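Local coordinates for protein FimX (Pseudomonas aeruginosa PAO1, PDB 3HV8) that carries an EAL domain, a barrel-like alpha/beta fold of a widespread bacterial signalling family, whose pocket holds C2E in this model, at residues I23-L28 against A77-K82; K82-V87 against V109-A114; F174-N179 against D195-Q200. All coordinates share one frame; numbering follows the deposited sequence.

Contact 1 (I23-L28 against A77-K82); sequences ILQQAL and AGLAEK
Two short runs of backbone approach with matching spacing: the CA atoms of Gln25 and Leu79 lie 7.7 Å apart and those of Leu28 and Lys82 7.5 Å. One turn of helix 20-30 thus faces the start of helix 80-96 at a separation that side chains have to bridge. Gly78, with a positive phi of 78°, ends the preceding helix 71-76 in a Schellman motif, and Leu79 follows it just before the new helix begins, pointing at helix 20-30. Across the interface the contact is made by van der Waals touches, mostly between aliphatic groups. With CG anti to its carbonyl carbon and chi2 at 179°, Leu79 extends CD1 outward as its leading methyl. That methyl touches two consecutive residues of the opposing helix, meeting Leu24 CB at 3.8 Å and, also at 3.8 Å, Gln25 CG. Gln25 is touched on its aliphatic part, its chain crossing Leu79 at about a right angle. The other branch, Leu79 CD2, comes only loosely to Leu28 CD1, at 4.4 Å. Leu28 splits its two methyls over Lys82: CD1 rests on Lys82 CB at 3.9 Å, while CD2 abuts the backbone carbonyl, 3.7 Å from Lys82 O. Of the Lys82 side chain, CB makes the contact; beyond it the chain, bent at chi3 and chi4, leads away from helix 20-30. Burial follows the same division, with Leu24 and Leu79 inside and Gln25 and Lys82 on the exposed margin. Leu24 also packs on Ala74 of helix 71-76, Leu24 and Leu28 both rest on Phe33 of strand 33-42, and Ala80 meets Ser112 and Ala114, so the start of helix 80-96 is held between helix 20-30 on one side and Ser112 with helix 113-116 on the other.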
loop_
_atom_site.group_PDB
_atom_site.type_symbol
_atom_site.label_atom_id
_atom_site.label_comp_id
_atom_site.label_asym_id
_atom_site.label_seq_id
_atom_site.Cartn_x
_atom_site.Cartn_y
_atom_site.Cartn_z
ATOM N N ILE A 23 -12.606 -22.266 -1.595
ATOM C CA ILE A 23 -13.012 -21.248 -0.634
ATOM C C ILE A 23 -12.897 -19.829 -1.211
ATOM O O ILE A 23 -13.799 -19.012 -1.043
ATOM C CB ILE A 23 -12.232 -21.375 0.685
ATOM C CG1 ILE A 23 -12.659 -22.646 1.437
ATOM C CG2 ILE A 23 -12.433 -20.155 1.563
ATOM C CD1 ILE A 23 -11.862 -22.896 2.700
ATOM N N LEU A 24 -11.798 -19.537 -1.900
ATOM C CA LEU A 24 -11.611 -18.222 -2.511
ATOM C C LEU A 24 -12.623 -17.929 -3.609
ATOM O O LEU A 24 -13.156 -16.812 -3.683
ATOM C CB LEU A 24 -10.192 -18.103 -3.075
ATOM C CG LEU A 24 -9.078 -17.977 -2.034
ATOM C CD1 LEU A 24 -7.726 -18.168 -2.722
ATOM C CD2 LEU A 24 -9.143 -16.630 -1.307
ATOM N N GLN A 25 -12.872 -18.913 -4.469
ATOM C CA GLN A 25 -13.851 -18.757 -5.543
ATOM C C GLN A 25 -15.208 -18.359 -4.957
ATOM O O GLN A 25 -15.860 -17.428 -5.436
ATOM C CB GLN A 25 -13.951 -20.048 -6.368
ATOM C CG GLN A 25 -12.734 -20.261 -7.279
ATOM C CD GLN A 25 -12.611 -21.679 -7.828
ATOM O OE1 GLN A 25 -12.991 -22.654 -7.174
ATOM N NE2 GLN A 25 -12.058 -21.797 -9.031
ATOM N N GLN A 26 -15.606 -19.061 -3.908
ATOM C CA GLN A 26 -16.867 -18.793 -3.221
ATOM C C GLN A 26 -16.842 -17.443 -2.497
ATOM O O GLN A 26 -17.804 -16.680 -2.547
ATOM C CB GLN A 26 -17.139 -19.935 -2.245
ATOM C CG GLN A 26 -18.278 -19.766 -1.296
ATOM C CD GLN A 26 -18.551 -21.064 -0.573
ATOM O OE1 GLN A 26 -19.118 -21.993 -1.146
ATOM N NE2 GLN A 26 -18.120 -21.150 0.681
ATOM N N ALA A 27 -15.738 -17.143 -1.820
ATOM C CA ALA A 27 -15.606 -15.889 -1.077
ATOM C C ALA A 27 -15.782 -14.650 -1.965
ATOM O O ALA A 27 -16.381 -13.661 -1.529
ATOM C CB ALA A 27 -14.229 -15.843 -0.384
ATOM N N LEU A 28 -15.249 -14.712 -3.184
ATOM C CA LEU A 28 -15.340 -13.635 -4.170
ATOM C C LEU A 28 -16.769 -13.346 -4.593
ATOM O O LEU A 28 -17.064 -12.256 -5.090
ATOM C CB LEU A 28 -14.510 -13.967 -5.408
ATOM C CG LEU A 28 -13.012 -13.724 -5.222
ATOM C CD1 LEU A 28 -12.240 -14.442 -6.314
ATOM C CD2 LEU A 28 -12.709 -12.213 -5.186
ATOM N N ALA A 77 -3.907 -19.798 -9.130
ATOM C CA ALA A 77 -5.203 -20.283 -9.609
ATOM C C ALA A 77 -5.944 -19.272 -10.476
ATOM O O ALA A 77 -7.098 -19.499 -10.837
ATOM C CB ALA A 77 -6.113 -20.683 -8.427
ATOM N N GLY A 78 -5.312 -18.141 -10.788
ATOM C CA GLY A 78 -5.926 -17.173 -11.678
ATOM C C GLY A 78 -6.990 -16.298 -11.032
ATOM O O GLY A 78 -7.857 -15.769 -11.726
ATOM N N LEU A 79 -6.913 -16.138 -9.716
ATOM C CA LEU A 79 -7.899 -15.365 -8.955
ATOM C C LEU A 79 -7.372 -14.024 -8.436
ATOM O O LEU A 79 -8.117 -13.285 -7.788
ATOM C CB LEU A 79 -8.399 -16.186 -7.764
ATOM C CG LEU A 79 -9.112 -17.501 -8.117
ATOM C CD1 LEU A 79 -9.529 -18.239 -6.839
ATOM C CD2 LEU A 79 -10.311 -17.261 -9.043
ATOM N N ALA A 80 -6.100 -13.706 -8.699
ATOM C CA ALA A 80 -5.497 -12.531 -8.061
ATOM C C ALA A 80 -6.097 -11.216 -8.558
ATOM O O ALA A 80 -6.297 -10.285 -7.772
ATOM C CB ALA A 80 -3.960 -12.532 -8.228
ATOM N N GLU A 81 -6.396 -11.138 -9.851
ATOM C CA GLU A 81 -7.010 -9.937 -10.389
ATOM C C GLU A 81 -8.388 -9.716 -9.789
ATOM O O GLU A 81 -8.739 -8.603 -9.402
ATOM C CB GLU A 81 -7.108 -10.008 -11.912
ATOM C CG GLU A 81 -5.760 -10.165 -12.632
ATOM C CD GLU A 81 -5.387 -11.617 -12.909
ATOM O OE1 GLU A 81 -5.861 -12.521 -12.189
ATOM O OE2 GLU A 81 -4.610 -11.851 -13.861
ATOM N N LYS A 82 -9.172 -10.789 -9.688
ATOM C CA LYS A 82 -10.504 -10.692 -9.087
ATOM C C LYS A 82 -10.454 -10.246 -7.628
ATOM O O LYS A 82 -11.281 -9.457 -7.188
ATOM C CB LYS A 82 -11.252 -12.026 -9.194
ATOM C CG LYS A 82 -11.984 -12.209 -10.505
ATOM C CD LYS A 82 -12.962 -13.371 -10.426
ATOM C CE LYS A 82 -12.514 -14.520 -11.304
ATOM N NZ LYS A 82 -12.573 -14.122 -12.737
#

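Contact 2 (K82-V87 against V109-A114); sequences KIDRWV and VHLSSA. With C2E (9,9'-[(2R,3R,3aS,5S,7aR,9R,10R,10aS,12S,14aR)-3,5,10,12-tetrahydroxy-5,12-dioxidooctahydro-2H,7H-difuro[3,2-d:3',2'-j][1,3,7,9,2,8]tetraoxadiphosphacyclododecine-2,9-diyl]bis(2-amino-1,9-dihydro-6H-purin-6-one)), chain B.
In the wall of the C2E pocket, Asp84 of helix 80-96 is hydrogen-bonded to Ser112, in the segment that leads from strand 105-110 to helix 113-116. Asp84 OD2 accepts from Ser112 N at 2.9 Å, with an N-H...O angle of 158°, and from Ser112 OG at 2.8 Å. These donors arrive from opposite faces of the carboxylate, the amide on the syn side and the hydroxyl from above the plane; Ser115 OG is a further partner. Such multiple anchoring should fix the rotation of the carboxylate and aim OD1 at the ligand. Asp84 OD1 takes a nearly straight bond, 162°, from C2E N21 at 3.0 Å. A water donates to Asp84 OD1 and to His110 O, both at 2.8 Å, and accepts from C2E N11. His110, its CG anti to the carbonyl carbon (chi1 -71°), lays one ring face under C2E C2A, which stands 3.7 Å above the ring centre, while His110 CB touches C21 of the base at 3.4 Å. Val87, whose methyls also touch O61 of C2E, meets Val109 CG1 through its CG1 at 3.8 Å. Ligand recognition at the C-terminal end of a parallel strand is typical of alpha/beta barrels, the fold of which EAL domains are a modified form.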
loop_
_atom_site.group_PDB
_atom_site.type_symbol
_atom_site.label_atom_id
_atom_site.label_comp_id
_atom_site.label_asym_id
_atom_site.label_seq_id
_atom_site.Cartn_x
_atom_site.Cartn_y
_atom_site.Cartn_z
ATOM N N LYS A 82 -9.172 -10.789 -9.688
ATOM C CA LYS A 82 -10.504 -10.692 -9.087
ATOM C C LYS A 82 -10.454 -10.246 -7.628
ATOM O O LYS A 82 -11.281 -9.457 -7.188
ATOM C CB LYS A 82 -11.252 -12.026 -9.194
ATOM C CG LYS A 82 -11.984 -12.209 -10.505
ATOM C CD LYS A 82 -12.962 -13.371 -10.426
ATOM C CE LYS A 82 -12.514 -14.520 -11.304
ATOM N NZ LYS A 82 -12.573 -14.122 -12.737
ATOM N N ILE A 83 -9.498 -10.755 -6.858
ATOM C CA ILE A 83 -9.341 -10.296 -5.486
ATOM C C ILE A 83 -9.012 -8.805 -5.439
ATOM O O ILE A 83 -9.612 -8.049 -4.666
ATOM C CB ILE A 83 -8.257 -11.118 -4.741
ATOM C CG1 ILE A 83 -8.778 -12.535 -4.470
ATOM C CG2 ILE A 83 -7.827 -10.412 -3.465
ATOM C CD1 ILE A 83 -7.736 -13.473 -3.866
ATOM N N ASP A 84 -8.087 -8.368 -6.286
ATOM C CA ASP A 84 -7.752 -6.949 -6.330
ATOM C C ASP A 84 -8.968 -6.091 -6.714
ATOM O O ASP A 84 -9.179 -5.032 -6.132
ATOM C CB ASP A 84 -6.584 -6.687 -7.298
ATOM C CG ASP A 84 -5.231 -7.102 -6.729
ATOM O OD1 ASP A 84 -5.116 -7.349 -5.503
ATOM O OD2 ASP A 84 -4.284 -7.181 -7.530
ATOM N N ARG A 85 -9.776 -6.542 -7.672
ATOM C CA ARG A 85 -10.957 -5.761 -8.040
ATOM C C ARG A 85 -11.935 -5.677 -6.869
ATOM O O ARG A 85 -12.551 -4.632 -6.664
ATOM C CB ARG A 85 -11.682 -6.353 -9.257
ATOM C CG ARG A 85 -10.822 -6.556 -10.511
ATOM C CD ARG A 85 -10.402 -5.272 -11.203
ATOM N NE ARG A 85 -9.680 -5.535 -12.460
ATOM C CZ ARG A 85 -10.256 -5.625 -13.660
ATOM N NH1 ARG A 85 -9.518 -5.869 -14.740
ATOM N NH2 ARG A 85 -11.570 -5.469 -13.787
ATOM N N TRP A 86 -12.074 -6.759 -6.098
ATOM C CA TRP A 86 -12.953 -6.750 -4.921
ATOM C C TRP A 86 -12.455 -5.701 -3.923
ATOM O O TRP A 86 -13.230 -4.904 -3.391
ATOM C CB TRP A 86 -13.002 -8.142 -4.255
ATOM C CG TRP A 86 -14.049 -8.245 -3.199
ATOM C CD1 TRP A 86 -15.327 -8.737 -3.361
ATOM C CD2 TRP A 86 -13.949 -7.845 -1.828
ATOM N NE1 TRP A 86 -16.009 -8.660 -2.181
ATOM C CE2 TRP A 86 -15.203 -8.104 -1.223
ATOM C CE3 TRP A 86 -12.933 -7.271 -1.051
ATOM C CZ2 TRP A 86 -15.461 -7.828 0.124
ATOM C CZ3 TRP A 86 -13.189 -6.996 0.288
ATOM C CH2 TRP A 86 -14.449 -7.269 0.860
ATOM N N VAL A 87 -11.148 -5.683 -3.680
ATOM C CA VAL A 87 -10.587 -4.741 -2.732
ATOM C C VAL A 87 -10.772 -3.313 -3.207
ATOM O O VAL A 87 -11.195 -2.454 -2.441
ATOM C CB VAL A 87 -9.090 -5.020 -2.495
ATOM C CG1 VAL A 87 -8.457 -3.880 -1.680
ATOM C CG2 VAL A 87 -8.889 -6.385 -1.798
ATOM N N VAL A 109 -3.885 1.318 -1.434
ATOM C CA VAL A 109 -4.444 0.023 -1.799
ATOM C C VAL A 109 -3.409 -0.793 -2.550
ATOM O O VAL A 109 -2.842 -0.328 -3.546
ATOM C CB VAL A 109 -5.700 0.212 -2.686
ATOM C CG1 VAL A 109 -6.229 -1.136 -3.192
ATOM C CG2 VAL A 109 -6.772 0.991 -1.935
ATOM N N HIS A 110 -3.160 -2.014 -2.091
ATOM C CA HIS A 110 -2.194 -2.904 -2.716
ATOM C C HIS A 110 -2.664 -3.426 -4.066
ATOM O O HIS A 110 -3.867 -3.664 -4.275
ATOM C CB HIS A 110 -1.955 -4.117 -1.818
ATOM C CG HIS A 110 -1.180 -3.821 -0.576
ATOM N ND1 HIS A 110 0.185 -3.615 -0.583
ATOM C CD2 HIS A 110 -1.569 -3.717 0.715
ATOM C CE1 HIS A 110 0.598 -3.399 0.653
ATOM N NE2 HIS A 110 -0.448 -3.451 1.460
ATOM N N LEU A 111 -1.709 -3.615 -4.976
ATOM C CA LEU A 111 -1.944 -4.346 -6.218
ATOM C C LEU A 111 -1.030 -5.563 -6.283
ATOM O O LEU A 111 0.185 -5.457 -6.035
ATOM C CB LEU A 111 -1.676 -3.456 -7.431
ATOM C CG LEU A 111 -2.641 -2.293 -7.600
ATOM C CD1 LEU A 111 -2.213 -1.475 -8.825
ATOM C CD2 LEU A 111 -4.109 -2.752 -7.719
ATOM N N SER A 112 -1.583 -6.714 -6.639
ATOM C CA SER A 112 -0.752 -7.888 -6.904
ATOM C C SER A 112 -0.053 -7.764 -8.259
ATOM O O SER A 112 -0.431 -6.942 -9.099
ATOM C CB SER A 112 -1.604 -9.165 -6.905
ATOM O OG SER A 112 -2.443 -9.188 -8.044
ATOM N N SER A 113 0.960 -8.600 -8.480
ATOM C CA SER A 113 1.648 -8.587 -9.765
ATOM C C SER A 113 0.704 -8.940 -10.912
ATOM O O SER A 113 0.896 -8.489 -12.039
ATOM C CB SER A 113 2.845 -9.535 -9.747
ATOM O OG SER A 113 2.409 -10.884 -9.622
ATOM N N ALA A 114 -0.309 -9.752 -10.638
ATOM C CA ALA A 114 -1.269 -10.089 -11.684
ATOM C C ALA A 114 -1.985 -8.837 -12.177
ATOM O O ALA A 114 -2.163 -8.652 -13.379
ATOM C CB ALA A 114 -2.258 -11.132 -11.183
HETATM P P1 C2E B . 2.958 -5.477 3.612
HETATM O O2P C2E B . 3.799 -4.276 2.977
HETATM O O1P C2E B . 3.930 -6.336 4.319
HETATM O "O5'" C2E B . 1.937 -5.039 4.755
HETATM C "C5'" C2E B . 2.470 -4.824 6.076
HETATM C "C4'" C2E B . 2.316 -6.041 7.013
HETATM O "O4'" C2E B . 2.817 -5.681 8.323
HETATM C "C3'" C2E B . 0.816 -6.237 7.190
HETATM O "O3'" C2E B . 0.530 -7.641 7.282
HETATM C "C2'" C2E B . 0.479 -5.465 8.487
HETATM O "O2'" C2E B . -0.627 -5.996 9.194
HETATM C "C1'" C2E B . 1.769 -5.666 9.282
HETATM N N9 C2E B . 2.051 -4.630 10.264
HETATM C C8 C2E B . 1.502 -3.371 10.331
HETATM N N7 C2E B . 2.133 -2.664 11.240
HETATM C C5 C2E B . 3.097 -3.446 11.809
HETATM C C6 C2E B . 4.054 -3.228 12.826
HETATM O O6 C2E B . 4.200 -2.140 13.386
HETATM N N1 C2E B . 4.841 -4.266 13.144
HETATM C C2 C2E B . 4.729 -5.473 12.527
HETATM N N2 C2E B . 5.574 -6.485 12.904
HETATM N N3 C2E B . 3.845 -5.690 11.581
HETATM C C4 C2E B . 3.033 -4.701 11.204
HETATM P P11 C2E B . -0.718 -8.187 6.425
HETATM O O21 C2E B . -0.879 -9.720 6.745
HETATM O O11 C2E B . -1.922 -7.362 6.652
HETATM O O5A C2E B . -0.287 -7.964 4.915
HETATM C C5A C2E B . 0.863 -8.658 4.411
HETATM C C4A C2E B . 1.006 -8.439 2.907
HETATM O O4A C2E B . -0.157 -8.953 2.242
HETATM C C3A C2E B . 1.086 -6.972 2.479
HETATM O O3A C2E B . 2.414 -6.463 2.504
HETATM C C2A C2E B . 0.661 -7.082 1.013
HETATM O O2A C2E B . 1.738 -7.611 0.219
HETATM C C1A C2E B . -0.401 -8.185 1.081
HETATM N N91 C2E B . -1.715 -7.565 1.196
HETATM C C81 C2E B . -2.396 -7.208 2.325
HETATM N N71 C2E B . -3.540 -6.688 1.973
HETATM C C51 C2E B . -3.678 -6.750 0.615
HETATM C C61 C2E B . -4.674 -6.395 -0.318
HETATM O O61 C2E B . -5.708 -5.791 -0.008
HETATM N N11 C2E B . -4.388 -6.661 -1.620
HETATM C C21 C2E B . -3.218 -7.243 -2.026
HETATM N N21 C2E B . -2.994 -7.436 -3.360
HETATM N N31 C2E B . -2.274 -7.554 -1.177
HETATM C C41 C2E B . -2.501 -7.331 0.123
HETATM O O HOH W 1 -5.909 -5.435 -3.610
#

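Contact 3 (F174-N179 against D195-Q200); sequences FGCSLN and DGSFVQ
Phe174 and Asp195 form the firm side of this contact, where Asp195 N donates to Phe174 O at 2.9 Å with an N-H...O angle of 163°. Close by, the Phe198 ring turns its edge to the Gly175 carbonyl: its CZ lies 3.3 Å from Gly175 O, which sits near the ring plane. Gly175 adopts a phi of 112°, a conformation suited to glycine, and with no side chain of its own it lets the ring tip approach the main chain directly. Phe198 also packs on Ile210 and Leu214 of helix 205-220. Phe174 ends strand 168-174 and Asp195 comes directly after its parallel neighbour 191-194, so the bond continues the strand pairing into the loops at the C-terminal ends of the barrel strands. There Asp195 makes an Asx turn: with its CG anti to the backbone N (chi1 -168°), OD2 accepts from Ser197 N at 3.0 Å and, through its anti lone pair, from Ser197 OG at 2.7 Å. The outer side is looser. Cys176 SG lies against the Asp195 side chain, 3.5 Å from CG, and merely approaches Ser197 OG at 4.4 Å; both Cys176 and Ser197 are exposed, although the carboxylate of Glu145 accepts from the backbone N of Gly175, Cys176 and Ser177.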
loop_
_atom_site.group_PDB
_atom_site.type_symbol
_atom_site.label_atom_id
_atom_site.label_comp_id
_atom_site.label_asym_id
_atom_site.label_seq_id
_atom_site.Cartn_x
_atom_site.Cartn_y
_atom_site.Cartn_z
ATOM N N PHE A 174 10.534 -0.734 -0.082
ATOM C CA PHE A 174 11.614 -0.113 -0.841
ATOM C C PHE A 174 12.955 -0.215 -0.127
ATOM O O PHE A 174 13.033 -0.107 1.115
ATOM C CB PHE A 174 11.288 1.368 -1.071
ATOM C CG PHE A 174 12.306 2.105 -1.903
ATOM C CD1 PHE A 174 12.171 2.179 -3.280
ATOM C CD2 PHE A 174 13.378 2.765 -1.287
ATOM C CE1 PHE A 174 13.094 2.870 -4.047
ATOM C CE2 PHE A 174 14.317 3.450 -2.052
ATOM C CZ PHE A 174 14.171 3.505 -3.430
ATOM N N GLY A 175 13.997 -0.423 -0.927
ATOM C CA GLY A 175 15.369 -0.253 -0.474
ATOM C C GLY A 175 16.190 -1.521 -0.382
ATOM O O GLY A 175 17.351 -1.481 0.030
ATOM N N CYS A 176 15.614 -2.642 -0.811
ATOM C CA CYS A 176 16.246 -3.950 -0.631
ATOM C C CYS A 176 16.942 -4.459 -1.886
ATOM O O CYS A 176 17.841 -5.293 -1.796
ATOM C CB CYS A 176 15.207 -4.986 -0.211
ATOM S SG CYS A 176 14.405 -4.640 1.354
ATOM N N SER A 177 16.532 -3.978 -3.054
ATOM C CA SER A 177 17.177 -4.396 -4.296
ATOM C C SER A 177 18.579 -3.770 -4.401
ATOM O O SER A 177 18.954 -2.924 -3.583
ATOM C CB SER A 177 16.328 -4.023 -5.500
ATOM O OG SER A 177 16.095 -2.629 -5.531
ATOM N N LEU A 178 19.354 -4.201 -5.394
ATOM C CA LEU A 178 20.743 -3.751 -5.522
ATOM C C LEU A 178 20.838 -2.243 -5.739
ATOM O O LEU A 178 21.660 -1.570 -5.106
ATOM C CB LEU A 178 21.434 -4.481 -6.678
ATOM C CG LEU A 178 22.957 -4.661 -6.630
ATOM C CD1 LEU A 178 23.539 -4.509 -8.026
ATOM C CD2 LEU A 178 23.632 -3.711 -5.652
ATOM N N ASN A 179 20.001 -1.723 -6.633
ATOM C CA ASN A 179 20.013 -0.297 -6.969
ATOM C C ASN A 179 18.595 0.242 -6.955
ATOM O O ASN A 179 18.007 0.476 -8.019
ATOM C CB ASN A 179 20.613 -0.085 -8.359
ATOM C CG ASN A 179 22.064 -0.493 -8.426
ATOM O OD1 ASN A 179 22.919 0.089 -7.751
ATOM N ND2 ASN A 179 22.356 -1.499 -9.240
ATOM N N ASP A 195 11.239 -0.567 3.387
ATOM C CA ASP A 195 11.097 -1.879 3.996
ATOM C C ASP A 195 11.261 -1.802 5.522
ATOM O O ASP A 195 12.111 -1.054 6.021
ATOM C CB ASP A 195 12.142 -2.825 3.420
ATOM C CG ASP A 195 11.864 -4.262 3.779
ATOM O OD1 ASP A 195 10.940 -4.843 3.184
ATOM O OD2 ASP A 195 12.556 -4.797 4.669
ATOM N N GLY A 196 10.468 -2.588 6.243
ATOM C CA GLY A 196 10.509 -2.604 7.696
ATOM C C GLY A 196 11.848 -3.025 8.275
ATOM O O GLY A 196 12.157 -2.719 9.432
ATOM N N SER A 197 12.655 -3.714 7.479
ATOM C CA SER A 197 13.986 -4.125 7.931
ATOM C C SER A 197 14.853 -2.936 8.346
ATOM O O SER A 197 15.740 -3.072 9.193
ATOM C CB SER A 197 14.701 -4.942 6.853
ATOM O OG SER A 197 14.939 -4.172 5.687
ATOM N N PHE A 198 14.588 -1.766 7.769
ATOM C CA PHE A 198 15.431 -0.602 8.020
ATOM C C PHE A 198 15.233 0.028 9.391
ATOM O O PHE A 198 16.053 0.854 9.811
ATOM C CB PHE A 198 15.256 0.462 6.934
ATOM C CG PHE A 198 15.876 0.088 5.623
ATOM C CD1 PHE A 198 17.224 0.311 5.394
ATOM C CD2 PHE A 198 15.115 -0.483 4.616
ATOM C CE1 PHE A 198 17.808 -0.035 4.185
ATOM C CE2 PHE A 198 15.691 -0.833 3.406
ATOM C CZ PHE A 198 17.036 -0.608 3.191
ATOM N N VAL A 199 14.163 -0.342 10.093
ATOM C CA VAL A 199 13.973 0.203 11.442
ATOM C C VAL A 199 14.275 -0.816 12.534
ATOM O O VAL A 199 13.930 -0.612 13.692
ATOM C CB VAL A 199 12.581 0.836 11.668
ATOM C CG1 VAL A 199 12.406 2.032 10.750
ATOM C CG2 VAL A 199 11.475 -0.183 11.477
ATOM N N GLN A 200 14.931 -1.907 12.161
ATOM C CA GLN A 200 15.369 -2.876 13.154
ATOM C C GLN A 200 16.786 -2.503 13.575
ATOM O O GLN A 200 17.549 -1.932 12.788
ATOM C CB GLN A 200 15.322 -4.302 12.591
ATOM C CG GLN A 200 14.047 -4.655 11.829
ATOM C CD GLN A 200 12.788 -4.493 12.662
ATOM O OE1 GLN A 200 11.741 -4.062 12.160
ATOM N NE2 GLN A 200 12.878 -4.835 13.941
#

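How the contacts relate
From the N terminus, contact 1 closes the longest loop, returning the chain to helix 20-30 after the 48 intervening residues, which include strands 33-42 and 49-58. Contact 2 opens where contact 1 ends, at the shared Lys82, and its shorter loop runs along helix 80-96 and back through strand 105-110. Contact 3 closes later, between the loops after strands 168-174 and 191-194. The three are in series, neither nesting nor crossing. Contacts 1 and 2 touch, through Ala80 with Ala114 and Leu28 with Ile83, tying the N-terminal helix to one pocket wall; contact 3 stands apart, its nearest atoms about 10 Å from contact 2.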